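Local structure of cyclic nucleotide-binding protein (Ruegeria pomeroyi, 3FX3) at residues Ser200-Lys203 with Ala204-Val207; Thr176-Asp180 with Lys181-Ala185; Leu65-Met68 with Thr69-Gly72; Glu160-Leu163 with Glu164-Asp167. The protein probably acts as a DNA-binding transcription regulator of the CRP type, joining a cyclic nucleotide-binding domain to a helix-turn-helix domain. One frame throughout, in Å; residues are numbered along the deposited sequence.

Interaction 1: residues Ser200-Lys203 with Ala204-Val207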
ATOM      1  N   SER B 200      25.252  13.168  -2.569  1.00 37.20           N
ATOM      2  CA  SER B 200      26.602  13.310  -3.094  1.00 38.47           C
ATOM      3  C   SER B 200      26.782  12.406  -4.318  1.00 39.05           C
ATOM      4  O   SER B 200      27.176  12.864  -5.392  1.00 39.38           O
ATOM      5  CB  SER B 200      27.627  12.969  -2.032  1.00 38.12           C
ATOM      6  OG  SER B 200      28.914  13.220  -2.536  1.00 40.85           O
ATOM      7  N   ARG B 201      26.465  11.129  -4.157  1.00 39.28           N
ATOM      8  CA  ARG B 201      26.481  10.201  -5.274  1.00 39.68           C
ATOM      9  C   ARG B 201      25.685  10.702  -6.486  1.00 39.15           C
ATOM     10  O   ARG B 201      26.129  10.543  -7.619  1.00 38.93           O
ATOM     11  CB  ARG B 201      25.924   8.853  -4.840  1.00 40.07           C
ATOM     12  CG  ARG B 201      26.887   8.062  -3.987  1.00 42.71           C
ATOM     13  CD  ARG B 201      26.221   6.805  -3.433  1.00 46.48           C
ATOM     14  NE  ARG B 201      27.092   5.635  -3.520  1.00 49.49           N
ATOM     15  CZ  ARG B 201      28.218   5.471  -2.824  1.00 51.84           C
ATOM     16  NH1 ARG B 201      28.933   4.368  -2.987  1.00 50.79           N
ATOM     17  NH2 ARG B 201      28.640   6.408  -1.966  1.00 53.88           N
ATOM     18  N   LEU B 202      24.525  11.313  -6.248  1.00 38.67           N
ATOM     19  CA  LEU B 202      23.611  11.678  -7.339  1.00 38.03           C
ATOM     20  C   LEU B 202      24.100  12.878  -8.142  1.00 37.84           C
ATOM     21  O   LEU B 202      23.558  13.168  -9.216  1.00 37.33           O
ATOM     22  CB  LEU B 202      22.176  11.905  -6.828  1.00 37.60           C
ATOM     23  CG  LEU B 202      21.425  10.673  -6.289  1.00 37.00           C
ATOM     24  CD1 LEU B 202      20.037  11.048  -5.773  1.00 33.80           C
ATOM     25  CD2 LEU B 202      21.319   9.564  -7.330  1.00 35.56           C
ATOM     26  N   LYS B 203      25.120  13.564  -7.634  1.00 37.99           N
ATOM     27  CA  LYS B 203      25.848  14.553  -8.430  1.00 38.81           C
ATOM     28  C   LYS B 203      26.234  13.911  -9.769  1.00 38.69           C
ATOM     29  O   LYS B 203      25.990  14.482 -10.831  1.00 39.04           O
ATOM     30  CB  LYS B 203      27.100  15.066  -7.700  1.00 38.65           C
ATOM     31  CG  LYS B 203      26.813  15.873  -6.412  1.00 40.17           C
ATOM     32  CD  LYS B 203      28.111  16.462  -5.769  1.00 42.30           C
ATOM     33  CE  LYS B 203      27.851  17.043  -4.356  1.00 44.27           C
ATOM     34  NZ  LYS B 203      29.061  17.674  -3.695  1.00 45.68           N
ATOM     35  N   ALA B 204      26.791  12.705  -9.710  1.00 38.23           N
ATOM     36  CA  ALA B 204      27.184  11.978 -10.923  1.00 37.88           C
ATOM     37  C   ALA B 204      25.998  11.671 -11.874  1.00 37.71           C
ATOM     38  O   ALA B 204      26.223  11.453 -13.057  1.00 37.54           O
ATOM     39  CB  ALA B 204      27.925  10.694 -10.552  1.00 37.38           C
ATOM     40  N   ALA B 205      24.757  11.659 -11.361  1.00 37.11           N
ATOM     41  CA  ALA B 205      23.537  11.430 -12.175  1.00 36.63           C
ATOM     42  C   ALA B 205      22.799  12.722 -12.583  1.00 36.65           C
ATOM     43  O   ALA B 205      21.660  12.671 -13.054  1.00 36.24           O
ATOM     44  CB  ALA B 205      22.574  10.488 -11.433  1.00 36.18           C
ATOM     45  N   GLY B 206      23.445  13.869 -12.381  1.00 37.08           N
ATOM     46  CA  GLY B 206      22.915  15.172 -12.808  1.00 37.24           C
ATOM     47  C   GLY B 206      22.109  15.968 -11.784  1.00 37.32           C
ATOM     48  O   GLY B 206      21.424  16.932 -12.156  1.00 36.80           O
ATOM     49  N   VAL B 207      22.189  15.576 -10.506  1.00 37.65           N
ATOM     50  CA  VAL B 207      21.407  16.214  -9.432  1.00 37.40           C
ATOM     51  C   VAL B 207      22.255  17.138  -8.536  1.00 37.75           C
ATOM     52  O   VAL B 207      23.281  16.730  -7.990  1.00 37.26           O
ATOM     53  CB  VAL B 207      20.714  15.177  -8.533  1.00 37.64           C
ATOM     54  CG1 VAL B 207      19.749  15.889  -7.522  1.00 35.98           C
ATOM     55  CG2 VAL B 207      19.946  14.162  -9.361  1.00 37.05           C
TER
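L202 and V207 meet flank to flank, the CB atoms of L202 and V207 lying 4.0 Å apart. V207 holds CG1 anti to its own backbone N (chi1 -173°), which leaves CG2 as the branch turned to the leucine, 4.1 Å from L202 CB. The leucine carries its isobutyl end away from this touching point, and there its CD2 passes A205 CB at 4.4 Å. A205 is small enough to sit beside the leucine where the chain doubles back, and L202 and A205 also share Y225 of helix 219-227 as a neighbour. What brings V207 back beside L202 is a Schellman motif, which ends helix 192-203, by its position the probable recognition helix of the helix-turn-helix. G206 is its C-prime residue: a phi of 93° would press a CB against the preceding carbonyl oxygen, and glycine avoids this. V207 N donates to L202 O at 3.1 Å and G206 N to K203 O at 3.0 Å. L202 O is gripped twice, because A205 N also reaches it, at 2.9 Å and from the opposite face of the carbonyl plane. K203 turns the other way. Its chain is extended from CG onward and takes the ammonium group outward, as suits a lysine at an exposed helix end, while its backbone CA-H contacts V207 O (K203 CA to V207 O 3.4 Å). A204, likewise at the surface, has its N bonded to R201 O at 3.1 Å, and beyond the bend V207 packs on L222 of helix 219-227.

Interaction 2: residues Thr176-Asp180 with Lys181-Ala185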
ATOM      1  N   THR B 176      11.200  21.854  -5.438  1.00 41.54           N
ATOM      2  CA  THR B 176      11.429  22.637  -4.219  1.00 40.41           C
ATOM      3  C   THR B 176      11.459  21.675  -3.014  1.00 38.61           C
ATOM      4  O   THR B 176      10.634  20.763  -2.930  1.00 38.42           O
ATOM      5  CB  THR B 176      10.300  23.643  -4.022  1.00 40.39           C
ATOM      6  OG1 THR B 176       9.086  22.905  -3.918  1.00 43.57           O
ATOM      7  CG2 THR B 176      10.199  24.616  -5.211  1.00 40.30           C
ATOM      8  N   LEU B 177      12.407  21.861  -2.100  1.00 36.19           N
ATOM      9  CA  LEU B 177      12.517  20.995  -0.919  1.00 34.34           C
ATOM     10  C   LEU B 177      12.504  21.828   0.338  1.00 34.05           C
ATOM     11  O   LEU B 177      12.835  23.012   0.305  1.00 33.72           O
ATOM     12  CB  LEU B 177      13.825  20.207  -0.941  1.00 33.52           C
ATOM     13  CG  LEU B 177      14.111  19.250  -2.088  1.00 31.93           C
ATOM     14  CD1 LEU B 177      15.552  18.766  -2.044  1.00 27.58           C
ATOM     15  CD2 LEU B 177      13.118  18.081  -2.068  1.00 27.84           C
ATOM     16  N   PRO B 178      12.173  21.205   1.473  1.00 33.57           N
ATOM     17  CA  PRO B 178      12.354  21.912   2.738  1.00 33.47           C
ATOM     18  C   PRO B 178      13.801  22.274   2.936  1.00 33.35           C
ATOM     19  O   PRO B 178      14.680  21.542   2.487  1.00 32.88           O
ATOM     20  CB  PRO B 178      11.940  20.887   3.804  1.00 33.66           C
ATOM     21  CG  PRO B 178      11.289  19.789   3.076  1.00 33.72           C
ATOM     22  CD  PRO B 178      11.796  19.806   1.674  1.00 33.32           C
ATOM     23  N   TYR B 179      14.039  23.404   3.596  1.00 33.08           N
ATOM     24  CA  TYR B 179      15.372  23.775   3.998  1.00 33.18           C
ATOM     25  C   TYR B 179      15.960  22.719   4.937  1.00 33.14           C
ATOM     26  O   TYR B 179      17.109  22.339   4.803  1.00 32.02           O
ATOM     27  CB  TYR B 179      15.335  25.139   4.675  1.00 33.89           C
ATOM     28  CG  TYR B 179      16.699  25.700   4.983  1.00 34.29           C
ATOM     29  CD1 TYR B 179      17.407  25.280   6.110  1.00 34.09           C
ATOM     30  CD2 TYR B 179      17.268  26.679   4.177  1.00 36.23           C
ATOM     31  CE1 TYR B 179      18.652  25.808   6.425  1.00 36.00           C
ATOM     32  CE2 TYR B 179      18.536  27.232   4.492  1.00 35.95           C
ATOM     33  CZ  TYR B 179      19.216  26.784   5.614  1.00 35.90           C
ATOM     34  OH  TYR B 179      20.456  27.291   5.940  1.00 36.74           O
ATOM     35  N   ASP B 180      15.153  22.212   5.858  1.00 33.42           N
ATOM     36  CA  ASP B 180      15.625  21.172   6.754  1.00 33.75           C
ATOM     37  C   ASP B 180      15.525  19.796   6.086  1.00 33.35           C
ATOM     38  O   ASP B 180      14.467  19.177   6.083  1.00 31.44           O
ATOM     39  CB  ASP B 180      14.813  21.157   8.051  1.00 33.83           C
ATOM     40  CG  ASP B 180      15.286  20.083   9.005  1.00 35.36           C
ATOM     41  OD1 ASP B 180      16.328  19.427   8.731  1.00 36.96           O
ATOM     42  OD2 ASP B 180      14.597  19.867  10.007  1.00 39.30           O
ATOM     43  N   LYS B 181      16.646  19.297   5.580  1.00 33.75           N
ATOM     44  CA  LYS B 181      16.635  18.029   4.828  1.00 34.30           C
ATOM     45  C   LYS B 181      16.344  16.804   5.714  1.00 33.99           C
ATOM     46  O   LYS B 181      16.038  15.721   5.197  1.00 33.47           O
ATOM     47  CB  LYS B 181      17.954  17.831   4.049  1.00 34.93           C
ATOM     48  CG  LYS B 181      18.315  18.975   3.059  1.00 35.80           C
ATOM     49  CD  LYS B 181      17.225  19.188   1.978  1.00 37.35           C
ATOM     50  CE  LYS B 181      17.559  20.357   1.042  1.00 36.36           C
ATOM     51  NZ  LYS B 181      17.454  21.703   1.715  1.00 32.57           N
HETATM   52  N   MSE B 182      16.405  16.972   7.030  1.00 33.82           N
HETATM   53  CA  MSE B 182      16.043  15.895   7.946  1.00 34.77           C
HETATM   54  C   MSE B 182      14.590  15.467   7.815  1.00 33.83           C
HETATM   55  O   MSE B 182      14.252  14.319   8.102  1.00 34.17           O
HETATM   56  CB  MSE B 182      16.376  16.285   9.397  1.00 36.18           C
HETATM   57  CG  MSE B 182      17.899  16.360   9.616  1.00 40.30           C
HETATM   58 SE   MSE B 182      18.585  16.528  11.464  0.80 49.77          SE
HETATM   59  CE  MSE B 182      17.519  15.059  12.242  1.00 48.73           C
ATOM     60  N   LEU B 183      13.723  16.365   7.356  1.00 32.38           N
ATOM     61  CA  LEU B 183      12.344  15.985   7.075  1.00 31.41           C
ATOM     62  C   LEU B 183      12.266  14.973   5.940  1.00 30.70           C
ATOM     63  O   LEU B 183      11.467  14.047   5.992  1.00 29.23           O
ATOM     64  CB  LEU B 183      11.502  17.218   6.727  1.00 31.54           C
ATOM     65  CG  LEU B 183      11.347  18.246   7.867  1.00 31.53           C
ATOM     66  CD1 LEU B 183      10.742  19.528   7.355  1.00 29.20           C
ATOM     67  CD2 LEU B 183      10.503  17.682   9.022  1.00 30.06           C
ATOM     68  N   ILE B 184      13.104  15.134   4.920  1.00 30.45           N
ATOM     69  CA  ILE B 184      13.127  14.173   3.800  1.00 30.05           C
ATOM     70  C   ILE B 184      13.730  12.847   4.283  1.00 29.54           C
ATOM     71  O   ILE B 184      13.242  11.757   3.951  1.00 29.51           O
ATOM     72  CB  ILE B 184      13.942  14.714   2.602  1.00 30.49           C
ATOM     73  CG1 ILE B 184      13.313  16.014   2.091  1.00 32.60           C
ATOM     74  CG2 ILE B 184      14.016  13.693   1.477  1.00 30.70           C
ATOM     75  CD1 ILE B 184      11.803  15.948   1.925  1.00 31.94           C
ATOM     76  N   ALA B 185      14.754  12.945   5.114  1.00 28.54           N
ATOM     77  CA  ALA B 185      15.414  11.764   5.643  1.00 28.45           C
ATOM     78  C   ALA B 185      14.408  10.944   6.422  1.00 27.76           C
ATOM     79  O   ALA B 185      14.314   9.729   6.227  1.00 27.91           O
ATOM     80  CB  ALA B 185      16.632  12.156   6.529  1.00 27.31           C
TER
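D180 and M182 meet where the chain turns into helix 182-187, probably the first helix of the helix-turn-helix in this winged-helix domain. Of two sets of polar contacts, D180 supplies the first, a capping bond: its OD1 accepts from the backbone N of M182 at 3.0 Å. With CG anti to the backbone N (chi1 -180°), the carboxylate folds forward over the start of the helix and is met from above its plane, 55° out of it. Aspartate suits the place, since its short acid can reach an early helical N-H and its charge would probably be favoured by the helix dipole. The backbone adds a bond from L183 N to D180 O at 3.2 Å. In the second set K181, bent at chi2 and chi4, curls back over the loop. Its ammonium gathers carbonyls: P178 O, Y179 O and, from the wing side, R211 O, with a weak bond to K210 O. A long, flexible lysine can bind several neutral oxygens while its methylenes stay packed, and K181 CE lies 4.0 Å from L177 CD1, the two side chains crossing at about a right angle. The apolar contacts centre on P178. Its CB touches L183 CD1 at 4.0 Å and its CD touches I184 CD1 at 3.9 Å, so the rigid proline ring packs against two side chains of the first helical turn; W62 of strand 62-68 packs on both P178 and I184. K181 NZ meets P178 O at 2.9 Å in the carbonyl plane, on a lone pair, but approaches Y179 O at 3.2 Å from above its plane.

Interaction 3: residues Leu65-Met68 with Thr69-Gly72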
ATOM      1  N   LEU B  65       3.218  17.200   9.546  1.00 27.81           N
ATOM      2  CA  LEU B  65       2.300  16.812  10.596  1.00 28.43           C
ATOM      3  C   LEU B  65       3.158  16.405  11.792  1.00 28.70           C
ATOM      4  O   LEU B  65       4.131  15.687  11.620  1.00 28.94           O
ATOM      5  CB  LEU B  65       1.445  15.622  10.157  1.00 27.77           C
ATOM      6  CG  LEU B  65       0.169  15.898   9.339  1.00 31.36           C
ATOM      7  CD1 LEU B  65       0.328  17.023   8.381  1.00 32.79           C
ATOM      8  CD2 LEU B  65      -0.345  14.626   8.611  1.00 30.81           C
ATOM      9  N   PHE B  66       2.768  16.810  12.993  1.00 29.09           N
ATOM     10  CA  PHE B  66       3.560  16.519  14.191  1.00 30.28           C
ATOM     11  C   PHE B  66       2.662  16.411  15.426  1.00 31.77           C
ATOM     12  O   PHE B  66       1.589  17.013  15.468  1.00 30.37           O
ATOM     13  CB  PHE B  66       4.628  17.609  14.385  1.00 30.23           C
ATOM     14  CG  PHE B  66       4.067  18.988  14.630  1.00 29.35           C
ATOM     15  CD1 PHE B  66       3.748  19.813  13.573  1.00 31.55           C
ATOM     16  CD2 PHE B  66       3.900  19.469  15.928  1.00 28.38           C
ATOM     17  CE1 PHE B  66       3.223  21.090  13.783  1.00 31.38           C
ATOM     18  CE2 PHE B  66       3.387  20.747  16.165  1.00 27.91           C
ATOM     19  CZ  PHE B  66       3.059  21.566  15.093  1.00 29.80           C
ATOM     20  N   ARG B  67       3.075  15.614  16.408  1.00 34.40           N
ATOM     21  CA  ARG B  67       2.397  15.603  17.691  1.00 37.16           C
ATOM     22  C   ARG B  67       3.297  16.106  18.793  1.00 37.74           C
ATOM     23  O   ARG B  67       4.516  16.041  18.690  1.00 38.14           O
ATOM     24  CB  ARG B  67       1.802  14.246  18.041  1.00 38.25           C
ATOM     25  CG  ARG B  67       2.766  13.092  18.119  1.00 44.68           C
ATOM     26  CD  ARG B  67       2.075  11.854  18.780  1.00 52.52           C
ATOM     27  NE  ARG B  67       2.421  11.707  20.204  1.00 58.12           N
ATOM     28  CZ  ARG B  67       3.611  11.299  20.672  1.00 62.17           C
ATOM     29  NH1 ARG B  67       4.610  10.986  19.822  1.00 63.38           N
ATOM     30  NH2 ARG B  67       3.813  11.219  22.000  1.00 61.28           N
HETATM   31  N   MSE B  68       2.669  16.631  19.836  1.00 38.38           N
HETATM   32  CA  MSE B  68       3.367  17.105  21.006  1.00 39.90           C
HETATM   33  C   MSE B  68       3.635  15.945  21.960  1.00 39.77           C
HETATM   34  O   MSE B  68       2.711  15.282  22.359  1.00 38.93           O
HETATM   35  CB  MSE B  68       2.516  18.165  21.718  1.00 40.52           C
HETATM   36  CG  MSE B  68       2.193  19.358  20.824  1.00 43.77           C
HETATM   37 SE   MSE B  68       3.859  20.073  20.057  0.80 51.32          SE
HETATM   38  CE  MSE B  68       4.810  20.255  21.726  1.00 40.02           C
ATOM     39  N   THR B  69       4.902  15.722  22.313  1.00 40.41           N
ATOM     40  CA  THR B  69       5.262  14.741  23.348  1.00 41.34           C
ATOM     41  C   THR B  69       4.809  15.326  24.692  1.00 42.18           C
ATOM     42  O   THR B  69       4.490  16.518  24.775  1.00 42.08           O
ATOM     43  CB  THR B  69       6.797  14.408  23.345  1.00 41.33           C
ATOM     44  OG1 THR B  69       7.571  15.478  23.905  1.00 40.27           O
ATOM     45  CG2 THR B  69       7.296  14.143  21.917  1.00 40.22           C
ATOM     46  N   PRO B  70       4.713  14.497  25.745  1.00 43.21           N
ATOM     47  CA  PRO B  70       4.302  15.138  27.028  1.00 42.88           C
ATOM     48  C   PRO B  70       5.419  15.944  27.696  1.00 42.15           C
ATOM     49  O   PRO B  70       5.149  16.852  28.460  1.00 42.57           O
ATOM     50  CB  PRO B  70       3.813  13.960  27.875  1.00 43.26           C
ATOM     51  CG  PRO B  70       3.396  12.923  26.854  1.00 43.98           C
ATOM     52  CD  PRO B  70       4.480  13.044  25.773  1.00 43.64           C
ATOM     53  N   THR B  71       6.661  15.610  27.376  1.00 41.87           N
ATOM     54  CA  THR B  71       7.825  16.481  27.592  1.00 41.70           C
ATOM     55  C   THR B  71       7.776  17.843  26.832  1.00 41.02           C
ATOM     56  O   THR B  71       8.612  18.724  27.054  1.00 39.14           O
ATOM     57  CB  THR B  71       9.118  15.689  27.194  1.00 41.95           C
ATOM     58  OG1 THR B  71       9.887  15.410  28.373  1.00 44.14           O
ATOM     59  CG2 THR B  71       9.995  16.436  26.164  1.00 42.74           C
ATOM     60  N   GLY B  72       6.837  17.965  25.889  1.00 41.04           N
ATOM     61  CA  GLY B  72       6.594  19.199  25.158  1.00 41.33           C
ATOM     62  C   GLY B  72       7.345  19.380  23.852  1.00 41.81           C
ATOM     63  O   GLY B  72       7.346  20.471  23.302  1.00 42.30           O
TER
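M68, a selenomethionine, reaches ahead along the chain to G72: its CE lies 3.0 Å from G72 O, a tight approach whose exact length is doubtful. Bends at both chi2 (-53°) and chi3 (-52°) fold the flexible chain over so that its methyl end, rather than the selenium, meets the turn; the SE atom instead lies in plane at the edge of the F66 ring. T69 opens the type I turn that ends at G72, where G72 N donates to T69 O at 3.0 Å. The threonine hydroxyl bonds to the backbone N of S73, so a short side chain with a hydroxyl suits the start of this turn. G72 closes it with a positive phi (92°), where a CB would strike the carbonyl oxygen of T71, so glycine fits. R67 lies alongside the chain, its NH2 coming obliquely to within 4.0 Å of T69 CA and 4.2 Å of P70 CD. These are van der Waals contacts of a nitrogen with carbons, and no hydrogen bond joins 65-68 to 69-72. The turn is part of the exposed hairpin connection in the cyclic nucleotide-binding domain: strand 62-68 runs out between strands 100-103 and 74-81, and the chain returns antiparallel as 74-81.

Interaction 4: residues Glu160-Leu163 with Glu164-Asp167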
ATOM      1  N   GLU B 160      14.706   7.882  -7.029  1.00 33.89           N
ATOM      2  CA  GLU B 160      13.317   7.486  -7.227  1.00 35.56           C
ATOM      3  C   GLU B 160      12.329   8.491  -6.621  1.00 35.05           C
ATOM      4  O   GLU B 160      11.288   8.852  -7.210  1.00 34.78           O
ATOM      5  CB  GLU B 160      13.150   6.118  -6.565  1.00 36.36           C
ATOM      6  CG  GLU B 160      12.052   5.307  -7.081  1.00 41.16           C
ATOM      7  CD  GLU B 160      12.286   4.794  -8.520  1.00 44.06           C
ATOM      8  OE1 GLU B 160      13.207   3.955  -8.760  1.00 45.09           O
ATOM      9  OE2 GLU B 160      11.489   5.216  -9.393  1.00 46.04           O
ATOM     10  N   PHE B 161      12.648   8.925  -5.408  1.00 34.60           N
ATOM     11  CA  PHE B 161      11.872   9.953  -4.747  1.00 34.43           C
ATOM     12  C   PHE B 161      11.858  11.255  -5.578  1.00 33.91           C
ATOM     13  O   PHE B 161      10.817  11.837  -5.842  1.00 33.69           O
ATOM     14  CB  PHE B 161      12.429  10.156  -3.324  1.00 35.01           C
ATOM     15  CG  PHE B 161      11.804  11.300  -2.589  1.00 37.09           C
ATOM     16  CD1 PHE B 161      10.601  11.128  -1.929  1.00 39.07           C
ATOM     17  CD2 PHE B 161      12.417  12.544  -2.563  1.00 37.72           C
ATOM     18  CE1 PHE B 161      10.000  12.184  -1.255  1.00 39.74           C
ATOM     19  CE2 PHE B 161      11.827  13.601  -1.866  1.00 39.54           C
ATOM     20  CZ  PHE B 161      10.609  13.403  -1.220  1.00 38.69           C
ATOM     21  N   LEU B 162      13.015  11.701  -6.013  1.00 34.36           N
ATOM     22  CA  LEU B 162      13.088  12.882  -6.852  1.00 35.13           C
ATOM     23  C   LEU B 162      12.292  12.712  -8.154  1.00 36.39           C
ATOM     24  O   LEU B 162      11.562  13.613  -8.550  1.00 35.55           O
ATOM     25  CB  LEU B 162      14.547  13.227  -7.135  1.00 34.48           C
ATOM     26  CG  LEU B 162      15.332  13.748  -5.925  1.00 34.74           C
ATOM     27  CD1 LEU B 162      16.798  13.994  -6.300  1.00 32.90           C
ATOM     28  CD2 LEU B 162      14.693  15.056  -5.377  1.00 32.98           C
ATOM     29  N   LEU B 163      12.401  11.545  -8.788  1.00 38.24           N
ATOM     30  CA  LEU B 163      11.683  11.288 -10.040  1.00 40.15           C
ATOM     31  C   LEU B 163      10.174  11.370  -9.854  1.00 41.88           C
ATOM     32  O   LEU B 163       9.463  11.917 -10.695  1.00 42.31           O
ATOM     33  CB  LEU B 163      12.058   9.920 -10.602  1.00 40.26           C
ATOM     34  CG  LEU B 163      13.467   9.870 -11.229  1.00 40.33           C
ATOM     35  CD1 LEU B 163      14.051   8.451 -11.161  1.00 37.64           C
ATOM     36  CD2 LEU B 163      13.430  10.396 -12.661  1.00 40.09           C
ATOM     37  N   GLU B 164       9.682  10.815  -8.757  1.00 43.50           N
ATOM     38  CA  GLU B 164       8.270  10.899  -8.463  1.00 45.53           C
ATOM     39  C   GLU B 164       7.835  12.363  -8.245  1.00 45.98           C
ATOM     40  O   GLU B 164       6.751  12.733  -8.661  1.00 46.45           O
ATOM     41  CB  GLU B 164       7.950  10.029  -7.251  1.00 46.01           C
ATOM     42  CG  GLU B 164       6.478   9.951  -6.907  1.00 50.26           C
ATOM     43  CD  GLU B 164       5.991   8.517  -6.650  1.00 55.55           C
ATOM     44  OE1 GLU B 164       6.826   7.574  -6.512  1.00 57.47           O
ATOM     45  OE2 GLU B 164       4.751   8.349  -6.591  1.00 59.82           O
ATOM     46  N   LEU B 165       8.670  13.197  -7.625  1.00 46.88           N
ATOM     47  CA  LEU B 165       8.335  14.635  -7.462  1.00 47.98           C
ATOM     48  C   LEU B 165       8.267  15.428  -8.789  1.00 49.17           C
ATOM     49  O   LEU B 165       7.552  16.414  -8.882  1.00 48.98           O
ATOM     50  CB  LEU B 165       9.318  15.342  -6.511  1.00 47.94           C
ATOM     51  CG  LEU B 165       9.446  14.880  -5.052  1.00 48.39           C
ATOM     52  CD1 LEU B 165      10.489  15.746  -4.307  1.00 48.70           C
ATOM     53  CD2 LEU B 165       8.109  14.914  -4.360  1.00 47.90           C
ATOM     54  N   CYS B 166       9.006  15.017  -9.810  1.00 50.75           N
ATOM     55  CA  CYS B 166       8.954  15.714 -11.109  1.00 52.30           C
ATOM     56  C   CYS B 166       7.750  15.324 -11.948  1.00 53.36           C
ATOM     57  O   CYS B 166       7.412  14.143 -12.029  1.00 54.21           O
ATOM     58  CB  CYS B 166      10.206  15.420 -11.910  1.00 52.28           C
ATOM     59  SG  CYS B 166      11.602  16.286 -11.266  1.00 53.62           S
ATOM     60  N   ASP B 167       7.129  16.308 -12.600  1.00 54.55           N
ATOM     61  CA  ASP B 167       5.956  16.058 -13.465  1.00 55.55           C
ATOM     62  C   ASP B 167       6.254  15.280 -14.738  1.00 55.97           C
ATOM     63  O   ASP B 167       5.514  14.365 -15.102  1.00 56.81           O
ATOM     64  CB  ASP B 167       5.314  17.377 -13.900  1.00 55.94           C
ATOM     65  CG  ASP B 167       4.445  17.989 -12.824  1.00 57.13           C
ATOM     66  OD1 ASP B 167       3.871  17.233 -12.000  1.00 58.15           O
ATOM     67  OD2 ASP B 167       4.335  19.233 -12.813  1.00 59.22           O
TER
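E164 N donates to E160 O at 3.0 Å and L165 N to F161 O at 3.1 Å, the regular i to i-4 bonds of helix 154-165. The next bond ends the series: C166 N reaches L162 O at 3.2 Å, in the carbonyl plane, with a second, weak bond to L163 O at 3.3 Å. C166 is the first residue to leave helical backbone angles, and a disulfide to C173 ties the helix end to strand 173-176 within the Crp-like helix-turn-helix domain. E160 and E164 stand one turn apart, with E160 OE2 and E164 OE1 6.0 Å from each other; E160 turns its other oxygen, OE1, to Q152. Packing faces the rest of the domain, though F161 and L165 are only partly covered. F161 holds CG anti to the backbone N (chi1 174°), bringing its ring beside L165; the branched leucine lays CG over one face, offset toward the rim, and sets CD1 3.5 Å from CE2 of F161, while R187 of helix 182-187 also touches the ring. L165 CD1 also meets L162 CD2 at 4.4 Å, where V175 adjoins both leucines, while L163 faces helix 219-227 through I219, R223 and A226.

Interactions 1, 2 and 4 share the helix-turn-helix domain, whereas interaction 3 is a surface turn in the cyclic nucleotide-binding domain, its centre about 36 Å from that of interaction 1. Interaction 4 touches both others of its domain: L162 CD1 meets V207 CG1 of interaction 1, and F161 and L165 pack on I184 and L177 of interaction 2. All three combine buried aliphatic residues with exposed polar ones, yet treat helix ends differently: interaction 2 caps a start with a carboxylate, interaction 1 closes an end through glycine, and interaction 4 runs into a disulfide. Interactions 1 and 3 both use glycine at positive phi, but of these two only interaction 1 has hydrogen bonds between its segments.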